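PDB 5HIW: cytochrome P450 CYP260B1 from Sorangium cellulosum, which is a haem protein of the cytochrome P450 family, holding protoporphyrin IX and its iron within a largely helical fold. Local coordinates for residues Thr62-Gly66 / Ile67-Ala71; Thr81-Arg84 / Arg85-Ala89; Glu113-Val116 / Arg117-Arg120. All blocks are in the same frame, centred on the assembly; numbering follows the deposited sequence. Where two conformers were deposited one is given.

Contact 1 of 3, residues Thr62-Gly66 / Ile67-Ala71. With HEM (protoporphyrin IX containing Fe), chain B.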
loop_
_atom_site.group_PDB
_atom_site.type_symbol
_atom_site.label_atom_id
_atom_site.label_comp_id
_atom_site.label_asym_id
_atom_site.label_seq_id
_atom_site.Cartn_x
_atom_site.Cartn_y
_atom_site.Cartn_z
ATOM N N THR A 62 12.394 3.552 -13.956
ATOM C CA THR A 62 12.844 2.277 -13.356
ATOM C C THR A 62 11.720 1.294 -13.237
ATOM O O THR A 62 11.948 0.089 -13.282
ATOM C CB THR A 62 13.497 2.417 -11.971
ATOM O OG1 THR A 62 12.535 2.892 -11.046
ATOM C CG2 THR A 62 14.680 3.338 -11.977
ATOM N N TYR A 63 10.479 1.783 -13.190
ATOM C CA TYR A 63 9.313 0.899 -13.084
ATOM C C TYR A 63 8.951 0.289 -14.421
ATOM O O TYR A 63 8.167 -0.631 -14.446
ATOM C CB TYR A 63 8.026 1.645 -12.702
ATOM C CG TYR A 63 7.718 1.989 -11.259
ATOM C CD1 TYR A 63 7.238 1.025 -10.350
ATOM C CD2 TYR A 63 7.732 3.318 -10.844
ATOM C CE1 TYR A 63 6.906 1.384 -9.033
ATOM C CE2 TYR A 63 7.373 3.686 -9.550
ATOM C CZ TYR A 63 6.967 2.728 -8.642
ATOM O OH TYR A 63 6.599 3.152 -7.375
ATOM N N ASP A 64 9.445 0.857 -15.534
ATOM C CA ASP A 64 8.960 0.526 -16.916
ATOM C C ASP A 64 9.659 -0.700 -17.516
ATOM O O ASP A 64 10.463 -0.594 -18.454
ATOM C CB ASP A 64 9.159 1.745 -17.796
ATOM C CG ASP A 64 8.304 1.748 -19.026
ATOM O OD1 ASP A 64 7.423 0.905 -19.194
ATOM O OD2 ASP A 64 8.474 2.694 -19.835
ATOM N N THR A 65 9.293 -1.848 -16.961
ATOM C CA THR A 65 9.937 -3.109 -17.217
ATOM C C THR A 65 8.986 -4.255 -16.862
ATOM O O THR A 65 8.061 -4.143 -16.009
ATOM C CB THR A 65 11.257 -3.238 -16.439
ATOM O OG1 THR A 65 11.947 -4.399 -16.897
ATOM C CG2 THR A 65 10.995 -3.409 -14.951
ATOM N N GLY A 66 9.205 -5.369 -17.536
ATOM C CA GLY A 66 8.436 -6.551 -17.283
ATOM C C GLY A 66 6.981 -6.278 -17.424
ATOM O O GLY A 66 6.581 -5.553 -18.335
ATOM N N ILE A 67 6.194 -6.813 -16.478
ATOM C CA ILE A 67 4.746 -6.778 -16.568
ATOM C C ILE A 67 4.236 -5.387 -16.236
ATOM O O ILE A 67 3.069 -5.117 -16.481
ATOM C CB ILE A 67 4.047 -7.776 -15.639
ATOM C CG1 ILE A 67 4.166 -7.355 -14.145
ATOM C CG2 ILE A 67 4.574 -9.192 -15.799
ATOM C CD1 ILE A 67 3.690 -8.446 -13.196
ATOM N N MET A 68 5.094 -4.537 -15.729
ATOM C CA MET A 68 4.731 -3.138 -15.502
ATOM C C MET A 68 4.981 -2.234 -16.709
ATOM O O MET A 68 4.681 -1.012 -16.640
ATOM C CB MET A 68 5.521 -2.567 -14.329
ATOM C CG MET A 68 5.292 -3.276 -12.998
ATOM S SD MET A 68 3.630 -2.908 -12.431
ATOM C CE MET A 68 3.892 -1.143 -12.051
ATOM N N LYS A 69 5.515 -2.777 -17.798
ATOM C CA LYS A 69 5.885 -1.907 -18.930
ATOM C C LYS A 69 4.674 -1.170 -19.496
ATOM O O LYS A 69 3.641 -1.767 -19.777
ATOM C CB LYS A 69 6.622 -2.688 -20.031
ATOM C CG LYS A 69 7.373 -1.758 -21.007
ATOM C CD LYS A 69 8.387 -2.473 -21.897
ATOM C CE LYS A 69 7.738 -3.087 -23.129
ATOM N NZ LYS A 69 8.562 -4.168 -23.774
ATOM N N GLY A 70 4.787 0.155 -19.663
ATOM C CA GLY A 70 3.682 0.922 -20.267
ATOM C C GLY A 70 2.489 1.144 -19.366
ATOM O O GLY A 70 1.479 1.640 -19.817
ATOM N N ALA A 71 2.607 0.793 -18.065
ATOM C CA ALA A 71 1.496 0.934 -17.102
ATOM C C ALA A 71 1.406 2.370 -16.534
ATOM O O ALA A 71 2.325 3.184 -16.686
ATOM C CB ALA A 71 1.633 -0.074 -15.955
HETATM C CHA HEM B . 0.591 4.636 -6.550
HETATM C CHB HEM B . 0.923 3.404 -1.859
HETATM C CHC HEM B . -3.285 1.116 -2.159
HETATM C CHD HEM B . -3.049 1.538 -6.926
HETATM C C1A HEM B . 1.019 4.572 -5.255
HETATM C C2A HEM B . 2.178 5.203 -4.726
HETATM C C3A HEM B . 2.253 4.889 -3.394
HETATM C C4A HEM B . 1.197 3.959 -3.127
HETATM C CMA HEM B . 3.360 5.339 -2.419
HETATM C CAA HEM B . 3.082 6.184 -5.465
HETATM C CBA HEM B . 4.076 5.412 -6.349
HETATM C CGA HEM B . 5.151 6.286 -6.895
HETATM O O1A HEM B . 5.021 7.554 -6.862
HETATM O O2A HEM B . 6.256 5.776 -7.206
HETATM C C1B HEM B . -0.140 2.647 -1.544
HETATM C C2B HEM B . -0.425 2.249 -0.193
HETATM C C3B HEM B . -1.645 1.607 -0.289
HETATM C C4B HEM B . -2.063 1.592 -1.693
HETATM C CMB HEM B . 0.399 2.403 1.098
HETATM C CAB HEM B . -2.260 1.000 0.866
HETATM C CBB HEM B . -3.209 0.127 0.943
HETATM C C1C HEM B . -3.607 1.031 -3.513
HETATM C C2C HEM B . -4.819 0.422 -3.970
HETATM C C3C HEM B . -4.736 0.541 -5.330
HETATM C C4C HEM B . -3.496 1.154 -5.680
HETATM C CMC HEM B . -5.820 -0.160 -3.000
HETATM C CAC HEM B . -5.723 0.108 -6.338
HETATM C CBC HEM B . -7.014 0.068 -6.046
HETATM C C1D HEM B . -2.017 2.439 -7.162
HETATM C C2D HEM B . -1.731 2.869 -8.557
HETATM C C3D HEM B . -0.718 3.722 -8.465
HETATM C C4D HEM B . -0.420 3.831 -7.029
HETATM C CMD HEM B . -2.377 2.374 -9.836
HETATM C CAD HEM B . -0.058 4.536 -9.590
HETATM C CBD HEM B . -0.752 5.884 -9.661
HETATM C CGD HEM B . -0.202 6.781 -10.779
HETATM O O1D HEM B . 0.954 6.615 -11.275
HETATM O O2D HEM B . -0.901 7.747 -11.235
HETATM N NA HEM B . 0.417 3.822 -4.222
HETATM N NB HEM B . -1.189 2.351 -2.345
HETATM N NC HEM B . -2.865 1.512 -4.499
HETATM N ND HEM B . -1.183 3.032 -6.274
HETATM FE FE HEM B . -1.207 2.729 -4.356
HETATM O O HOH W 1 0.115 0.885 -4.707
#

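Contact 2 of 3, residues Thr81-Arg84 / Arg85-Ala89. With HEM (protoporphyrin IX containing Fe), chain B.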
loop_
_atom_site.group_PDB
_atom_site.type_symbol
_atom_site.label_atom_id
_atom_site.label_comp_id
_atom_site.label_asym_id
_atom_site.label_seq_id
_atom_site.Cartn_x
_atom_site.Cartn_y
_atom_site.Cartn_z
ATOM N N THR A 81 -1.836 11.888 -17.933
ATOM C CA THR A 81 -3.051 12.605 -17.629
ATOM C C THR A 81 -4.310 11.915 -18.099
ATOM O O THR A 81 -5.306 11.893 -17.351
ATOM C CB THR A 81 -3.000 14.071 -18.167
ATOM O OG1 THR A 81 -1.799 14.672 -17.669
ATOM C CG2 THR A 81 -4.244 14.857 -17.676
ATOM N N ARG A 82 -4.264 11.385 -19.320
ATOM C CA ARG A 82 -5.381 10.714 -19.981
ATOM C C ARG A 82 -5.759 9.391 -19.247
ATOM O O ARG A 82 -6.923 9.137 -18.922
ATOM C CB ARG A 82 -5.001 10.465 -21.473
ATOM C CG ARG A 82 -6.092 9.822 -22.344
ATOM C CD ARG A 82 -5.731 9.606 -23.836
ATOM N NE ARG A 82 -5.501 10.856 -24.569
ATOM C CZ ARG A 82 -6.466 11.680 -24.974
ATOM N NH1 ARG A 82 -7.742 11.426 -24.715
ATOM N NH2 ARG A 82 -6.147 12.794 -25.599
ATOM N N MET A 83 -4.751 8.587 -18.930
ATOM C CA MET A 83 -4.972 7.279 -18.283
ATOM C C MET A 83 -5.377 7.529 -16.834
ATOM O O MET A 83 -6.268 6.907 -16.333
ATOM C CB MET A 83 -3.740 6.405 -18.364
ATOM C CG MET A 83 -3.426 5.968 -19.787
ATOM S SD MET A 83 -4.834 5.197 -20.598
ATOM C CE MET A 83 -5.367 4.059 -19.310
ATOM N N ARG A 84 -4.746 8.497 -16.192
ATOM C CA ARG A 84 -5.120 8.851 -14.837
ATOM C C ARG A 84 -6.592 9.268 -14.692
ATOM O O ARG A 84 -7.266 8.971 -13.686
ATOM C CB ARG A 84 -4.158 9.927 -14.269
ATOM C CG ARG A 84 -4.444 10.369 -12.820
ATOM C CD ARG A 84 -4.356 9.180 -11.860
ATOM N NE ARG A 84 -4.649 9.611 -10.497
ATOM C CZ ARG A 84 -3.800 9.623 -9.458
ATOM N NH1 ARG A 84 -2.567 9.158 -9.532
ATOM N NH2 ARG A 84 -4.251 10.054 -8.298
ATOM N N ARG A 85 -7.128 9.955 -15.712
ATOM C CA ARG A 85 -8.531 10.353 -15.698
ATOM C C ARG A 85 -9.481 9.159 -15.685
ATOM O O ARG A 85 -10.508 9.145 -14.988
ATOM C CB ARG A 85 -8.858 11.272 -16.914
ATOM C CG ARG A 85 -8.676 12.765 -16.649
ATOM C CD ARG A 85 -9.554 13.608 -17.609
ATOM N NE ARG A 85 -9.717 12.926 -18.914
ATOM C CZ ARG A 85 -8.957 13.119 -20.007
ATOM N NH1 ARG A 85 -7.971 14.025 -20.041
ATOM N NH2 ARG A 85 -9.214 12.412 -21.106
ATOM N N LEU A 86 -9.113 8.152 -16.447
ATOM C CA LEU A 86 -9.857 6.859 -16.471
ATOM C C LEU A 86 -9.817 6.232 -15.101
ATOM O O LEU A 86 -10.829 5.908 -14.571
ATOM C CB LEU A 86 -9.199 5.880 -17.400
ATOM C CG LEU A 86 -9.670 4.435 -17.422
ATOM C CD1 LEU A 86 -11.137 4.496 -17.753
ATOM C CD2 LEU A 86 -8.840 3.769 -18.528
ATOM N N PHE A 87 -8.603 6.021 -14.560
ATOM C CA PHE A 87 -8.516 5.483 -13.153
ATOM C C PHE A 87 -9.279 6.292 -12.145
ATOM O O PHE A 87 -9.940 5.745 -11.297
ATOM C CB PHE A 87 -7.043 5.296 -12.752
ATOM C CG PHE A 87 -6.353 4.127 -13.418
ATOM C CD1 PHE A 87 -5.899 4.198 -14.729
ATOM C CD2 PHE A 87 -6.192 2.933 -12.744
ATOM C CE1 PHE A 87 -5.244 3.177 -15.342
ATOM C CE2 PHE A 87 -5.548 1.865 -13.349
ATOM C CZ PHE A 87 -5.055 1.975 -14.646
ATOM N N ASN A 88 -9.192 7.631 -12.201
ATOM C CA ASN A 88 -9.917 8.447 -11.230
ATOM C C ASN A 88 -11.423 8.201 -11.309
ATOM O O ASN A 88 -12.138 8.185 -10.266
ATOM C CB ASN A 88 -9.641 9.945 -11.386
ATOM C CG ASN A 88 -8.239 10.332 -10.971
ATOM O OD1 ASN A 88 -7.617 9.637 -10.207
ATOM N ND2 ASN A 88 -7.755 11.482 -11.456
ATOM N N ALA A 89 -11.912 7.968 -12.513
ATOM C CA ALA A 89 -13.340 7.754 -12.707
ATOM C C ALA A 89 -13.811 6.445 -12.140
ATOM O O ALA A 89 -14.931 6.323 -11.728
ATOM C CB ALA A 89 -13.729 7.827 -14.200
HETATM C CHA HEM B . 0.591 4.636 -6.550
HETATM C CHB HEM B . 0.923 3.404 -1.859
HETATM C CHC HEM B . -3.285 1.116 -2.159
HETATM C CHD HEM B . -3.049 1.538 -6.926
HETATM C C1A HEM B . 1.019 4.572 -5.255
HETATM C C2A HEM B . 2.178 5.203 -4.726
HETATM C C3A HEM B . 2.253 4.889 -3.394
HETATM C C4A HEM B . 1.197 3.959 -3.127
HETATM C CMA HEM B . 3.360 5.339 -2.419
HETATM C CAA HEM B . 3.082 6.184 -5.465
HETATM C CBA HEM B . 4.076 5.412 -6.349
HETATM C CGA HEM B . 5.151 6.286 -6.895
HETATM O O1A HEM B . 5.021 7.554 -6.862
HETATM O O2A HEM B . 6.256 5.776 -7.206
HETATM C C1B HEM B . -0.140 2.647 -1.544
HETATM C C2B HEM B . -0.425 2.249 -0.193
HETATM C C3B HEM B . -1.645 1.607 -0.289
HETATM C C4B HEM B . -2.063 1.592 -1.693
HETATM C CMB HEM B . 0.399 2.403 1.098
HETATM C CAB HEM B . -2.260 1.000 0.866
HETATM C CBB HEM B . -3.209 0.127 0.943
HETATM C C1C HEM B . -3.607 1.031 -3.513
HETATM C C2C HEM B . -4.819 0.422 -3.970
HETATM C C3C HEM B . -4.736 0.541 -5.330
HETATM C C4C HEM B . -3.496 1.154 -5.680
HETATM C CMC HEM B . -5.820 -0.160 -3.000
HETATM C CAC HEM B . -5.723 0.108 -6.338
HETATM C CBC HEM B . -7.014 0.068 -6.046
HETATM C C1D HEM B . -2.017 2.439 -7.162
HETATM C C2D HEM B . -1.731 2.869 -8.557
HETATM C C3D HEM B . -0.718 3.722 -8.465
HETATM C C4D HEM B . -0.420 3.831 -7.029
HETATM C CMD HEM B . -2.377 2.374 -9.836
HETATM C CAD HEM B . -0.058 4.536 -9.590
HETATM C CBD HEM B . -0.752 5.884 -9.661
HETATM C CGD HEM B . -0.202 6.781 -10.779
HETATM O O1D HEM B . 0.954 6.615 -11.275
HETATM O O2D HEM B . -0.901 7.747 -11.235
HETATM N NA HEM B . 0.417 3.822 -4.222
HETATM N NB HEM B . -1.189 2.351 -2.345
HETATM N NC HEM B . -2.865 1.512 -4.499
HETATM N ND HEM B . -1.183 3.032 -6.274
HETATM FE FE HEM B . -1.207 2.729 -4.356
HETATM O O HOH W 1 0.115 0.885 -4.707
#

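Contact 3 of 3, residues Glu113-Val116 / Arg117-Arg120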
loop_
_atom_site.group_PDB
_atom_site.type_symbol
_atom_site.label_atom_id
_atom_site.label_comp_id
_atom_site.label_asym_id
_atom_site.label_seq_id
_atom_site.Cartn_x
_atom_site.Cartn_y
_atom_site.Cartn_z
ATOM N N GLU A 113 -16.628 -13.099 10.818
ATOM C CA GLU A 113 -17.433 -14.260 11.222
ATOM C C GLU A 113 -16.553 -15.471 11.523
ATOM O O GLU A 113 -16.804 -16.226 12.482
ATOM C CB GLU A 113 -18.447 -14.633 10.120
ATOM C CG GLU A 113 -19.237 -15.922 10.364
ATOM C CD GLU A 113 -20.107 -15.792 11.585
ATOM O OE1 GLU A 113 -20.601 -14.669 11.753
ATOM O OE2 GLU A 113 -20.284 -16.763 12.369
ATOM N N ARG A 114 -15.521 -15.668 10.703
ATOM C CA ARG A 114 -14.621 -16.804 10.878
ATOM C C ARG A 114 -13.928 -16.754 12.207
ATOM O O ARG A 114 -13.468 -17.788 12.652
ATOM C CB ARG A 114 -13.546 -16.924 9.794
ATOM C CG ARG A 114 -14.053 -17.261 8.380
ATOM C CD ARG A 114 -12.987 -17.068 7.287
ATOM N NE ARG A 114 -13.635 -17.097 5.971
ATOM C CZ ARG A 114 -13.332 -16.328 4.911
ATOM N NH1 ARG A 114 -12.305 -15.462 4.909
ATOM N NH2 ARG A 114 -14.057 -16.485 3.803
ATOM N N LEU A 115 -13.781 -15.573 12.829
ATOM C CA LEU A 115 -13.019 -15.497 14.064
ATOM C C LEU A 115 -13.869 -15.692 15.298
ATOM O O LEU A 115 -13.344 -15.750 16.426
ATOM C CB LEU A 115 -12.263 -14.167 14.171
ATOM C CG LEU A 115 -11.203 -13.869 13.082
ATOM C CD1 LEU A 115 -10.493 -12.522 13.376
ATOM C CD2 LEU A 115 -10.194 -15.001 13.029
ATOM N N VAL A 116 -15.178 -15.748 15.080
ATOM C CA VAL A 116 -16.141 -15.563 16.151
ATOM C C VAL A 116 -16.038 -16.638 17.248
ATOM O O VAL A 116 -16.324 -16.356 18.421
ATOM C CB VAL A 116 -17.579 -15.502 15.577
ATOM C CG1 VAL A 116 -18.623 -16.021 16.572
ATOM C CG2 VAL A 116 -17.891 -14.074 15.156
ATOM N N ARG A 117 -15.666 -17.865 16.909
ATOM C CA ARG A 117 -15.634 -18.843 18.008
ATOM C C ARG A 117 -14.226 -19.023 18.519
ATOM O O ARG A 117 -13.979 -19.934 19.278
ATOM C CB ARG A 117 -16.251 -20.192 17.626
ATOM C CG ARG A 117 -17.763 -20.232 17.319
ATOM C CD ARG A 117 -18.680 -19.416 18.227
ATOM N NE ARG A 117 -18.741 -19.819 19.638
ATOM C CZ ARG A 117 -19.122 -19.002 20.635
ATOM N NH1 ARG A 117 -19.468 -17.746 20.361
ATOM N NH2 ARG A 117 -19.162 -19.428 21.912
ATOM N N LYS A 118 -13.301 -18.149 18.150
ATOM C CA LYS A 118 -11.936 -18.404 18.477
ATOM C C LYS A 118 -11.500 -17.590 19.657
ATOM O O LYS A 118 -12.078 -16.552 19.948
ATOM C CB LYS A 118 -11.039 -18.139 17.279
ATOM C CG LYS A 118 -11.387 -19.048 16.107
ATOM C CD LYS A 118 -10.579 -18.754 14.871
ATOM C CE LYS A 118 -9.112 -18.993 15.090
ATOM N NZ LYS A 118 -8.502 -19.413 13.793
ATOM N N GLU A 119 -10.464 -18.103 20.319
ATOM C CA GLU A 119 -9.875 -17.497 21.491
ATOM C C GLU A 119 -8.697 -16.565 21.127
ATOM O O GLU A 119 -8.442 -15.574 21.784
ATOM C CB GLU A 119 -9.379 -18.622 22.442
ATOM C CG GLU A 119 -10.484 -19.491 23.096
ATOM C CD GLU A 119 -11.173 -18.818 24.283
ATOM O OE1 GLU A 119 -10.514 -17.995 24.945
ATOM O OE2 GLU A 119 -12.364 -19.090 24.571
ATOM N N ARG A 120 -7.923 -16.914 20.120
ATOM C CA ARG A 120 -6.850 -16.045 19.698
ATOM C C ARG A 120 -6.889 -15.935 18.193
ATOM O O ARG A 120 -7.563 -16.708 17.480
ATOM C CB ARG A 120 -5.471 -16.573 20.154
ATOM C CG ARG A 120 -5.430 -16.903 21.651
ATOM C CD ARG A 120 -4.015 -17.129 22.140
ATOM N NE ARG A 120 -3.968 -17.343 23.606
ATOM C CZ ARG A 120 -2.978 -17.961 24.259
ATOM N NH1 ARG A 120 -1.925 -18.448 23.610
ATOM N NH2 ARG A 120 -3.040 -18.109 25.581
HETATM O O HOH W 2 -14.291 -15.595 20.219
#

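Contact 1 of 3, residues Thr62-Gly66 / Ile67-Ala71
With chi1 at -159°, Asp64 sets its CG opposite the backbone N and swings the carboxylate over to Lys69 and Gly70. There OD1 takes the N-H of Gly70 at 2.8 Å, the donor arriving nearly in line with the CG-OD1 bond. Asp64 OD1 also lies against the Lys69 methylene, 3.2 Å from its CG, so it is the base of the lysine chain that meets the carboxylate, while Lys69 NZ stays 6.9 Å from Asp64 OD1. Met68 tucks its CB 3.3 Å from Tyr63 O, and its chain, folded at chi2 and chi3, brings CE obliquely to Tyr63 CD1.

This is the loop between helices B and C of the P450 fold. Asp64 centres an inverse gamma turn, Met68 to Ala71 form a type II beta turn, and the positive phi values of Gly66 and Gly70 suit glycine. Lys69 N closes the bend from Gly66 to Lys69 by donating to Gly66 O at 3.0 Å, from above the carbonyl plane. Ile67 and Met68 reach helices 147-162 and 218-229. In the conformer described, Tyr63 OH donates to haem propionate O2A at 2.7 Å, with O2A near the ring plane; Arg280 and His80 are among the haem's other hydrogen-bond partners.

Contact 2 of 3, residues Thr81-Arg84 / Arg85-Ala89
Arg84 meets Asn88 one helical turn on, and it meets the haem at the same time. Its guanidinium presents NE to Asn88 OD1 at 3.0 Å, with an N-H...O angle of 152°, while NH1 donates to haem propionate O2D at 2.8 Å. O2D lies at the edge of the guanidinium, near its plane; the amide of Asn88 stands almost perpendicular, 81° from it. The bend at chi2 of Arg84 (60°) folds the chain along the helix so that NE passes Asn88 on the way to the propionate. NH1 has a second acceptor, the carbonyl O of Tyr337, so NH1 is held by two acceptors.

The backbone positions the pair: Asn88 N donates to Arg84 O at 2.8 Å, and Phe87 N to Met83 O at 3.1 Å. Phe87 also brings CD1 to 3.2 Å from Met83 O, which sits at the ring edge. Met83, bent at chi2 and chi3, lays CE 3.6 Å from Leu86 CD2 and close to the Phe87 ring; Leu86 and Phe87 in turn pack on Val221 of helix 218-229. On the outer side Arg85 forms a salt bridge with Glu210.

Residues 77-90 correspond to helix C of the P450 fold, where His80 and Arg84, four residues apart, both hydrogen-bond the haem. The positive guanidinium of Arg84 probably offsets the propionate's negative charge, and the Asn88 bond at NE probably helps fix how the guanidinium is turned.

Contact 3 of 3, residues Glu113-Val116 / Arg117-Arg120
Lys118 folds back over Leu115 where the chain leaves helix 93-113 through two type I beta turns, Glu113 to Val116 and Leu115 to Lys118. The second turn is closed by Lys118 N donating to Leu115 O at 3.0 Å, with an N-H...O angle of 158°; the donor stands above the carbonyl plane. The first is closed by Val116 N on Glu113 O.

From CB outward, the lysine runs back along the preceding turn. CB lies 3.4 Å from Leu115 O, and CG stays near that same oxygen. CD comes 3.8 Å from Arg114 O and 4.2 Å from Leu115 CD2, the two side chains crossing at an angle. A bend at chi3 (63°) then carries CE on past the leucine, Lys118 NZ ending 4.8 Å from Leu115 CD2, beyond contact. The aliphatic part of the lysine is therefore what does the packing.

Leu115 is the buried member: it sits against Leu355 of helix 341-358 and Phe359 just beyond it, and against Leu123 of helix 123-128, tying the turn to the body of the fold. Val116 reaches Arg358, and its CG1 touches Arg117 CD at 3.8 Å, where the arginine is bent at chi2 and chi3. On the backbone of the turn, a water molecule donates to Val116 O at 2.8 Å.

Contacts 1 and 2 follow one another along the chain and share the haem, one reaching it by a tyrosine hydroxyl and the other by a guanidinium; their centres are 18 Å apart and they do not touch. Contact 3 lies about 41 Å, centre to centre, from each of them, across the chain's centre from contact 1. Contact 2 is the partly buried one, its helix bringing apolar residues inward beside the haem-binding arginine, whereas contacts 1 and 3 are surface turns. Of those two, contact 1 adds a carboxylate-to-backbone bond to its turn bonds, while contact 3 has a backbone bond, aliphatic packing and one buried leucine.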